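Local coordinates for protein TqaL (Neurospora crassa, PDB 7EEH) that belongs to the 2OG-Fe dioxygenase family of the cupin clan and carries an iron(III) ion held by two histidines and an aspartate, at residues N230-V235 with T249-S254; S26-N31 with V188-T193. The protein carries 1 engineered substitution. One frame throughout, in Å; residues are numbered along the deposited sequence.

Contacts 1 and 2 lie on the same side of the chain's centre, their own centres about 12 Å apart, and they touch directly: T249 CG2 of contact 1 packs 3.4 Å from V188 O of contact 2. Their link to the iron is unequal. H253 in contact 1 is a ligand of the metal, alongside H184 and D186, whereas contact 2 approaches it through a second-shell link, T191 OG1 being hydrogen-bonded to D186 OD2. H190 has its side chain about 12 Å from the iron, so the Y28-H190 pair lies between helix 12-31 and strand 190-199, outside the metal's first shell. Both contacts also reach the second subunit.

Contact 1 (N230-V235 with T249-S254); sequences NLRSRV and TENKHS. With FE (Fe (III) ion), chain H.
R232 reaches N251 and the backbone of E250 with one guanidinium nitrogen, and that single atom carries the contact. NH2 donates to N251 OD1 at 3.0 Å, with an N-H...O angle of 138°; the donor stands above the amide's carbonyl plane, away from its lone pairs, and the guanidinium and amide planes are 80° apart. The second bond, from R232 NH2 to E250 O at 2.7 Å, is weak because it is strongly bent. Bends at chi2 and at chi3 (-76°) in the arginine chain carry NH2 across to the loop 249-251.

N251 is the buried, firmly held side: while OD1 receives the arginine, ND2 donates to V247 O and R32 O, which fixes the amide's rotation. The other side is looser. R232 and E250 are partly exposed, the two segments bury just 105 Å² between them, and the E250 carboxylate turns to R32 in a salt bridge, its OE1 5.8 Å from R232 NH2.

The strands 231-236 and 252-255 do not pair directly; 209-213 runs between them, and a classic beta bulge sets R232 and S233 opposite the single residue M212. Two residues on from N251, H253 NE2 binds the iron at 2.1 Å. With H184 and D186 it completes the two-histidine, one-carboxylate facial triad characteristic of 2OG-Fe dioxygenases.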
ATOM      1  N   ASN B 230     -33.709  18.142  -5.163  1.00 36.56           N
ATOM      2  CA  ASN B 230     -33.203  18.216  -3.801  1.00 37.74           C
ATOM      3  C   ASN B 230     -32.462  16.956  -3.392  1.00 35.92           C
ATOM      4  O   ASN B 230     -32.097  16.815  -2.222  1.00 28.99           O
ATOM      5  CB  ASN B 230     -34.351  18.513  -2.837  1.00 34.53           C
ATOM      6  CG  ASN B 230     -34.884  19.927  -3.013  1.00 40.31           C
ATOM      7  OD1 ASN B 230     -35.645  20.196  -3.933  1.00 43.36           O
ATOM      8  ND2 ASN B 230     -34.443  20.840  -2.165  1.00 39.68           N
ATOM      9  N   LEU B 231     -32.207  16.059  -4.337  1.00 33.10           N
ATOM     10  CA  LEU B 231     -31.590  14.773  -4.059  1.00 31.41           C
ATOM     11  C   LEU B 231     -30.072  14.893  -4.067  1.00 32.88           C
ATOM     12  O   LEU B 231     -29.477  15.306  -5.069  1.00 37.36           O
ATOM     13  CB  LEU B 231     -32.046  13.749  -5.086  1.00 34.98           C
ATOM     14  CG  LEU B 231     -31.692  12.350  -4.611  1.00 37.76           C
ATOM     15  CD1 LEU B 231     -32.769  11.795  -3.709  1.00 34.71           C
ATOM     16  CD2 LEU B 231     -31.504  11.501  -5.808  1.00 34.24           C
ATOM     17  N   ARG B 232     -29.448  14.523  -2.952  1.00 30.30           N
ATOM     18  CA  ARG B 232     -28.002  14.577  -2.808  1.00 33.40           C
ATOM     19  C   ARG B 232     -27.318  13.233  -3.015  1.00 35.58           C
ATOM     20  O   ARG B 232     -26.153  13.202  -3.431  1.00 34.97           O
ATOM     21  CB  ARG B 232     -27.631  15.111  -1.422  1.00 33.42           C
ATOM     22  CG  ARG B 232     -28.203  16.481  -1.142  1.00 34.85           C
ATOM     23  CD  ARG B 232     -27.084  17.464  -0.849  1.00 46.64           C
ATOM     24  NE  ARG B 232     -26.557  17.264   0.498  1.00 48.17           N
ATOM     25  CZ  ARG B 232     -26.560  18.192   1.454  1.00 50.89           C
ATOM     26  NH1 ARG B 232     -27.050  19.408   1.215  1.00 44.02           N
ATOM     27  NH2 ARG B 232     -26.066  17.905   2.652  1.00 45.94           N
ATOM     28  N   SER B 233     -28.003  12.128  -2.736  1.00 32.69           N
ATOM     29  CA  SER B 233     -27.388  10.823  -2.899  1.00 29.47           C
ATOM     30  C   SER B 233     -28.474   9.765  -2.933  1.00 30.05           C
ATOM     31  O   SER B 233     -29.549   9.948  -2.361  1.00 25.75           O
ATOM     32  CB  SER B 233     -26.402  10.531  -1.764  1.00 31.35           C
ATOM     33  OG  SER B 233     -25.550   9.468  -2.130  1.00 44.02           O
ATOM     34  N   ARG B 234     -28.174   8.657  -3.613  1.00 29.47           N
ATOM     35  CA  ARG B 234     -29.011   7.467  -3.636  1.00 26.81           C
ATOM     36  C   ARG B 234     -28.108   6.270  -3.390  1.00 29.92           C
ATOM     37  O   ARG B 234     -27.096   6.101  -4.077  1.00 24.32           O
ATOM     38  CB  ARG B 234     -29.752   7.321  -4.974  1.00 29.93           C
ATOM     39  CG  ARG B 234     -30.659   6.088  -5.102  1.00 30.84           C
ATOM     40  CD  ARG B 234     -29.883   4.836  -5.573  1.00 31.40           C
ATOM     41  NE  ARG B 234     -30.759   3.762  -6.018  1.00 33.89           N
ATOM     42  CZ  ARG B 234     -30.368   2.499  -6.179  1.00 36.90           C
ATOM     43  NH1 ARG B 234     -29.113   2.145  -5.925  1.00 33.50           N
ATOM     44  NH2 ARG B 234     -31.233   1.583  -6.593  1.00 37.31           N
ATOM     45  N   VAL B 235     -28.485   5.427  -2.439  1.00 25.70           N
ATOM     46  CA  VAL B 235     -27.642   4.320  -2.032  1.00 26.85           C
ATOM     47  C   VAL B 235     -28.506   3.106  -1.706  1.00 24.65           C
ATOM     48  O   VAL B 235     -29.681   3.238  -1.350  1.00 25.33           O
ATOM     49  CB  VAL B 235     -26.763   4.741  -0.840  1.00 33.24           C
ATOM     50  CG1 VAL B 235     -27.480   4.554   0.468  1.00 25.50           C
ATOM     51  CG2 VAL B 235     -25.530   3.973  -0.869  1.00 32.56           C
ATOM     52  N   THR B 249     -27.188  16.223  10.854  1.00 26.26           N
ATOM     53  CA  THR B 249     -27.625  17.604  10.965  1.00 22.89           C
ATOM     54  C   THR B 249     -27.564  18.362   9.647  1.00 28.57           C
ATOM     55  O   THR B 249     -28.105  19.468   9.560  1.00 27.18           O
ATOM     56  CB  THR B 249     -26.765  18.337  11.998  1.00 24.90           C
ATOM     57  OG1 THR B 249     -25.387  18.069  11.725  1.00 24.21           O
ATOM     58  CG2 THR B 249     -27.085  17.861  13.404  1.00 21.05           C
ATOM     59  N   GLU B 250     -26.932  17.808   8.621  1.00 24.00           N
ATOM     60  CA  GLU B 250     -26.762  18.535   7.368  1.00 29.41           C
ATOM     61  C   GLU B 250     -27.376  17.821   6.179  1.00 28.95           C
ATOM     62  O   GLU B 250     -27.305  18.343   5.062  1.00 35.22           O
ATOM     63  CB  GLU B 250     -25.271  18.804   7.107  1.00 28.24           C
ATOM     64  CG  GLU B 250     -24.622  19.565   8.240  1.00 27.14           C
ATOM     65  CD  GLU B 250     -23.120  19.570   8.148  1.00 26.87           C
ATOM     66  OE1 GLU B 250     -22.605  19.385   7.024  1.00 26.92           O
ATOM     67  OE2 GLU B 250     -22.469  19.727   9.205  1.00 28.11           O
ATOM     68  N   ASN B 251     -27.974  16.648   6.395  1.00 27.27           N
ATOM     69  CA  ASN B 251     -28.687  15.867   5.392  1.00 30.82           C
ATOM     70  C   ASN B 251     -30.023  15.451   5.972  1.00 26.92           C
ATOM     71  O   ASN B 251     -30.171  15.344   7.189  1.00 29.00           O
ATOM     72  CB  ASN B 251     -27.975  14.567   5.001  1.00 32.81           C
ATOM     73  CG  ASN B 251     -26.589  14.786   4.481  1.00 34.57           C
ATOM     74  OD1 ASN B 251     -26.405  15.039   3.295  1.00 36.99           O
ATOM     75  ND2 ASN B 251     -25.591  14.662   5.360  1.00 24.89           N
ATOM     76  N   LYS B 252     -31.026  15.347   5.116  1.00 26.91           N
ATOM     77  CA  LYS B 252     -32.240  14.630   5.460  1.00 27.80           C
ATOM     78  C   LYS B 252     -32.153  13.316   4.714  1.00 27.38           C
ATOM     79  O   LYS B 252     -31.389  13.199   3.747  1.00 26.15           O
ATOM     80  CB  LYS B 252     -33.520  15.401   5.081  1.00 25.25           C
ATOM     81  CG  LYS B 252     -33.859  16.575   5.970  1.00 28.65           C
ATOM     82  CD  LYS B 252     -35.022  17.430   5.473  1.00 34.48           C
ATOM     83  CE  LYS B 252     -35.185  18.697   6.331  1.00 39.46           C
ATOM     84  NZ  LYS B 252     -36.182  19.676   5.784  1.00 38.03           N
ATOM     85  N   HIS B 253     -32.903  12.313   5.168  1.00 21.71           N
ATOM     86  CA  HIS B 253     -32.850  11.042   4.469  1.00 22.91           C
ATOM     87  C   HIS B 253     -34.201  10.347   4.540  1.00 27.79           C
ATOM     88  O   HIS B 253     -35.091  10.735   5.294  1.00 28.55           O
ATOM     89  CB  HIS B 253     -31.730  10.144   5.016  1.00 22.30           C
ATOM     90  CG  HIS B 253     -31.854   9.834   6.472  1.00 25.40           C
ATOM     91  ND1 HIS B 253     -31.427  10.699   7.462  1.00 25.65           N
ATOM     92  CD2 HIS B 253     -32.347   8.743   7.110  1.00 25.68           C
ATOM     93  CE1 HIS B 253     -31.652  10.153   8.643  1.00 26.31           C
ATOM     94  NE2 HIS B 253     -32.215   8.971   8.458  1.00 26.08           N
ATOM     95  N   SER B 254     -34.346   9.319   3.712  1.00 24.56           N
ATOM     96  CA  SER B 254     -35.558   8.520   3.653  1.00 30.62           C
ATOM     97  C   SER B 254     -35.187   7.147   3.116  1.00 29.27           C
ATOM     98  O   SER B 254     -34.193   6.995   2.400  1.00 28.79           O
ATOM     99  CB  SER B 254     -36.634   9.193   2.788  1.00 32.12           C
ATOM    100  OG  SER B 254     -36.257   9.230   1.424  1.00 31.76           O
TER
HETATM  101 FE    FE H 402     -33.305   7.762   9.852  1.00 24.32          FE
HETATM  102  O   HOH W   1     -34.694   6.815  11.390  1.00 27.33           O

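Contact 2 (S26-N31 with V188-T193)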
ATOM      1  N   SER B  26     -11.522  12.143   5.178  1.00 20.34           N
ATOM      2  CA  SER B  26     -11.415  13.358   4.365  1.00 22.56           C
ATOM      3  C   SER B  26     -12.564  13.465   3.379  1.00 18.34           C
ATOM      4  O   SER B  26     -13.101  14.558   3.153  1.00 18.57           O
ATOM      5  CB  SER B  26     -10.084  13.379   3.615  1.00 24.48           C
ATOM      6  OG  SER B  26      -9.036  13.637   4.516  1.00 34.52           O
ATOM      7  N   LYS B  27     -12.966  12.336   2.789  1.00 16.63           N
ATOM      8  CA  LYS B  27     -14.095  12.328   1.861  1.00 20.37           C
ATOM      9  C   LYS B  27     -15.400  12.625   2.587  1.00 22.53           C
ATOM     10  O   LYS B  27     -16.285  13.290   2.042  1.00 20.53           O
ATOM     11  CB  LYS B  27     -14.158  10.974   1.151  1.00 21.14           C
ATOM     12  CG  LYS B  27     -15.158  10.884   0.013  1.00 35.11           C
ATOM     13  CD  LYS B  27     -14.977   9.590  -0.807  1.00 33.26           C
ATOM     14  CE  LYS B  27     -15.618   8.376  -0.134  1.00 39.96           C
ATOM     15  NZ  LYS B  27     -15.308   7.088  -0.852  1.00 33.50           N
ATOM     16  N   TYR B  28     -15.529  12.142   3.823  1.00 20.25           N
ATOM     17  CA  TYR B  28     -16.691  12.459   4.647  1.00 19.90           C
ATOM     18  C   TYR B  28     -16.761  13.951   4.959  1.00 19.46           C
ATOM     19  O   TYR B  28     -17.831  14.558   4.881  1.00 22.58           O
ATOM     20  CB  TYR B  28     -16.621  11.651   5.936  1.00 17.75           C
ATOM     21  CG  TYR B  28     -17.828  11.686   6.844  1.00 19.47           C
ATOM     22  CD1 TYR B  28     -19.089  11.311   6.386  1.00 18.68           C
ATOM     23  CD2 TYR B  28     -17.685  12.007   8.182  1.00 17.99           C
ATOM     24  CE1 TYR B  28     -20.182  11.299   7.241  1.00 17.94           C
ATOM     25  CE2 TYR B  28     -18.775  12.001   9.045  1.00 17.76           C
ATOM     26  CZ  TYR B  28     -20.013  11.649   8.571  1.00 18.10           C
ATOM     27  OH  TYR B  28     -21.083  11.629   9.449  1.00 17.45           O
ATOM     28  N   ILE B  29     -15.630  14.554   5.337  1.00 18.04           N
ATOM     29  CA  ILE B  29     -15.606  15.996   5.581  1.00 19.41           C
ATOM     30  C   ILE B  29     -16.054  16.751   4.336  1.00 21.75           C
ATOM     31  O   ILE B  29     -16.849  17.693   4.412  1.00 22.31           O
ATOM     32  CB  ILE B  29     -14.206  16.442   6.034  1.00 20.37           C
ATOM     33  CG1 ILE B  29     -13.919  15.909   7.429  1.00 17.77           C
ATOM     34  CG2 ILE B  29     -14.089  17.994   6.017  1.00 21.85           C
ATOM     35  CD1 ILE B  29     -12.451  15.912   7.791  1.00 20.74           C
ATOM     36  N   THR B  30     -15.586  16.319   3.167  1.00 19.69           N
ATOM     37  CA  THR B  30     -15.910  17.017   1.924  1.00 23.98           C
ATOM     38  C   THR B  30     -17.364  16.812   1.531  1.00 23.10           C
ATOM     39  O   THR B  30     -18.060  17.768   1.182  1.00 23.89           O
ATOM     40  CB  THR B  30     -14.984  16.544   0.799  1.00 20.86           C
ATOM     41  OG1 THR B  30     -13.656  16.959   1.107  1.00 22.45           O
ATOM     42  CG2 THR B  30     -15.392  17.165  -0.521  1.00 26.96           C
ATOM     43  N   ASN B  31     -17.850  15.572   1.600  1.00 19.15           N
ATOM     44  CA  ASN B  31     -19.150  15.257   1.035  1.00 21.79           C
ATOM     45  C   ASN B  31     -20.273  15.189   2.062  1.00 24.34           C
ATOM     46  O   ASN B  31     -21.441  15.175   1.661  1.00 20.50           O
ATOM     47  CB  ASN B  31     -19.084  13.932   0.277  1.00 24.81           C
ATOM     48  CG  ASN B  31     -18.194  14.011  -0.935  1.00 30.44           C
ATOM     49  OD1 ASN B  31     -18.094  15.059  -1.581  1.00 31.38           O
ATOM     50  ND2 ASN B  31     -17.538  12.905  -1.254  1.00 28.52           N
ATOM     51  N   VAL B 188     -29.618  13.316  15.640  1.00 22.29           N
ATOM     52  CA  VAL B 188     -28.306  13.082  16.238  1.00 18.74           C
ATOM     53  C   VAL B 188     -27.268  13.846  15.418  1.00 23.27           C
ATOM     54  O   VAL B 188     -27.622  14.736  14.635  1.00 21.89           O
ATOM     55  CB  VAL B 188     -27.998  11.571  16.316  1.00 22.09           C
ATOM     56  CG1 VAL B 188     -28.984  10.853  17.266  1.00 18.08           C
ATOM     57  CG2 VAL B 188     -28.062  10.940  14.936  1.00 18.39           C
ATOM     58  N   ASP B 189     -25.982  13.535  15.611  1.00 18.42           N
ATOM     59  CA  ASP B 189     -24.909  14.159  14.844  1.00 21.17           C
ATOM     60  C   ASP B 189     -24.448  13.306  13.668  1.00 20.72           C
ATOM     61  O   ASP B 189     -24.300  13.825  12.563  1.00 19.66           O
ATOM     62  CB  ASP B 189     -23.709  14.475  15.752  1.00 19.92           C
ATOM     63  CG  ASP B 189     -24.023  15.564  16.778  1.00 27.09           C
ATOM     64  OD1 ASP B 189     -24.519  16.636  16.367  1.00 21.46           O
ATOM     65  OD2 ASP B 189     -23.786  15.334  17.986  1.00 22.34           O
ATOM     66  N   HIS B 190     -24.186  12.014  13.894  1.00 18.86           N
ATOM     67  CA  HIS B 190     -23.722  11.103  12.851  1.00 21.15           C
ATOM     68  C   HIS B 190     -24.529   9.819  12.930  1.00 19.02           C
ATOM     69  O   HIS B 190     -24.700   9.264  14.019  1.00 18.82           O
ATOM     70  CB  HIS B 190     -22.232  10.748  13.007  1.00 20.31           C
ATOM     71  CG  HIS B 190     -21.325  11.933  13.061  1.00 18.13           C
ATOM     72  ND1 HIS B 190     -20.885  12.587  11.929  1.00 18.74           N
ATOM     73  CD2 HIS B 190     -20.754  12.569  14.111  1.00 21.54           C
ATOM     74  CE1 HIS B 190     -20.094  13.585  12.280  1.00 18.89           C
ATOM     75  NE2 HIS B 190     -20.002  13.599  13.601  1.00 20.82           N
ATOM     76  N   THR B 191     -24.999   9.337  11.785  1.00 18.67           N
ATOM     77  CA  THR B 191     -25.735   8.084  11.703  1.00 17.36           C
ATOM     78  C   THR B 191     -24.994   7.136  10.769  1.00 20.75           C
ATOM     79  O   THR B 191     -24.577   7.536   9.677  1.00 18.48           O
ATOM     80  CB  THR B 191     -27.174   8.280  11.179  1.00 20.98           C
ATOM     81  OG1 THR B 191     -27.918   9.128  12.061  1.00 20.76           O
ATOM     82  CG2 THR B 191     -27.895   6.902  11.075  1.00 19.60           C
HETATM   83  N   MSE B 192     -24.822   5.886  11.206  1.00 18.47           N
HETATM   84  CA  MSE B 192     -24.152   4.855  10.414  1.00 17.37           C
HETATM   85  C   MSE B 192     -25.079   3.640  10.336  1.00 16.68           C
HETATM   86  O   MSE B 192     -25.615   3.182  11.364  1.00 18.10           O
HETATM   87  CB  MSE B 192     -22.793   4.460  11.034  1.00 14.48           C
HETATM   88  CG  MSE B 192     -22.015   3.419  10.222  1.00 19.48           C
HETATM   89 SE   MSE B 192     -20.115   3.433  10.573  1.00 22.40          SE
HETATM   90  CE  MSE B 192     -19.905   1.954  11.892  1.00 21.42           C
ATOM     91  N   THR B 193     -25.295   3.134   9.125  1.00 16.95           N
ATOM     92  CA  THR B 193     -26.135   1.965   8.889  1.00 17.48           C
ATOM     93  C   THR B 193     -25.319   0.933   8.131  1.00 19.12           C
ATOM     94  O   THR B 193     -24.851   1.201   7.017  1.00 19.40           O
ATOM     95  CB  THR B 193     -27.387   2.333   8.102  1.00 19.29           C
ATOM     96  OG1 THR B 193     -27.003   2.879   6.832  1.00 22.66           O
ATOM     97  CG2 THR B 193     -28.181   3.383   8.863  1.00 20.37           C
TER
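The last turn and a half of helix 12-31 faces the start of strand 190-199 at a distance: the nearest CA atoms, those of Y28 and H190, are 10.9 Å apart, so the backbones do not meet and side chains must span the gap. The helix keeps its regular bonding here, with T30 N to S26 O and N31 N to K27 O. S26 O is gripped twice, since T30 OG1 also donates to it, 3.2 Å away and from the opposite face of the carbonyl plane. On the other segment, the strand begins beside strand 267-277 with an extra residue in its pairing: T276 is matched by D189 and H190 together, which makes a classic beta bulge.

Y28 and H190 bridge the gap. The tyrosine CG lies anti to the backbone N (chi1 -172°), which extends the ring from the helix toward the strand; H190 projects toward the helix in return. Y28 OH and H190 ND1 are hydrogen-bonded at 2.7 Å. Each polar atom sits at the edge of the other ring and near its plane. The rings therefore meet rim to rim without stacking, their planes 44° apart and centroids 5.7 Å from one another.

Both residues are buried, and the pair satisfies these two polar atoms where Y28 packs among nonpolar side chains, those of L245 and V247 of strand 243-247 and I140 of helix 128-141; H190 rests on C141 and T146. T191 points its CB away from the helix. This is the pattern of a helix packed against the major antiparallel sheet of the double-stranded beta-helix (jelly-roll) fold of the cupin clan.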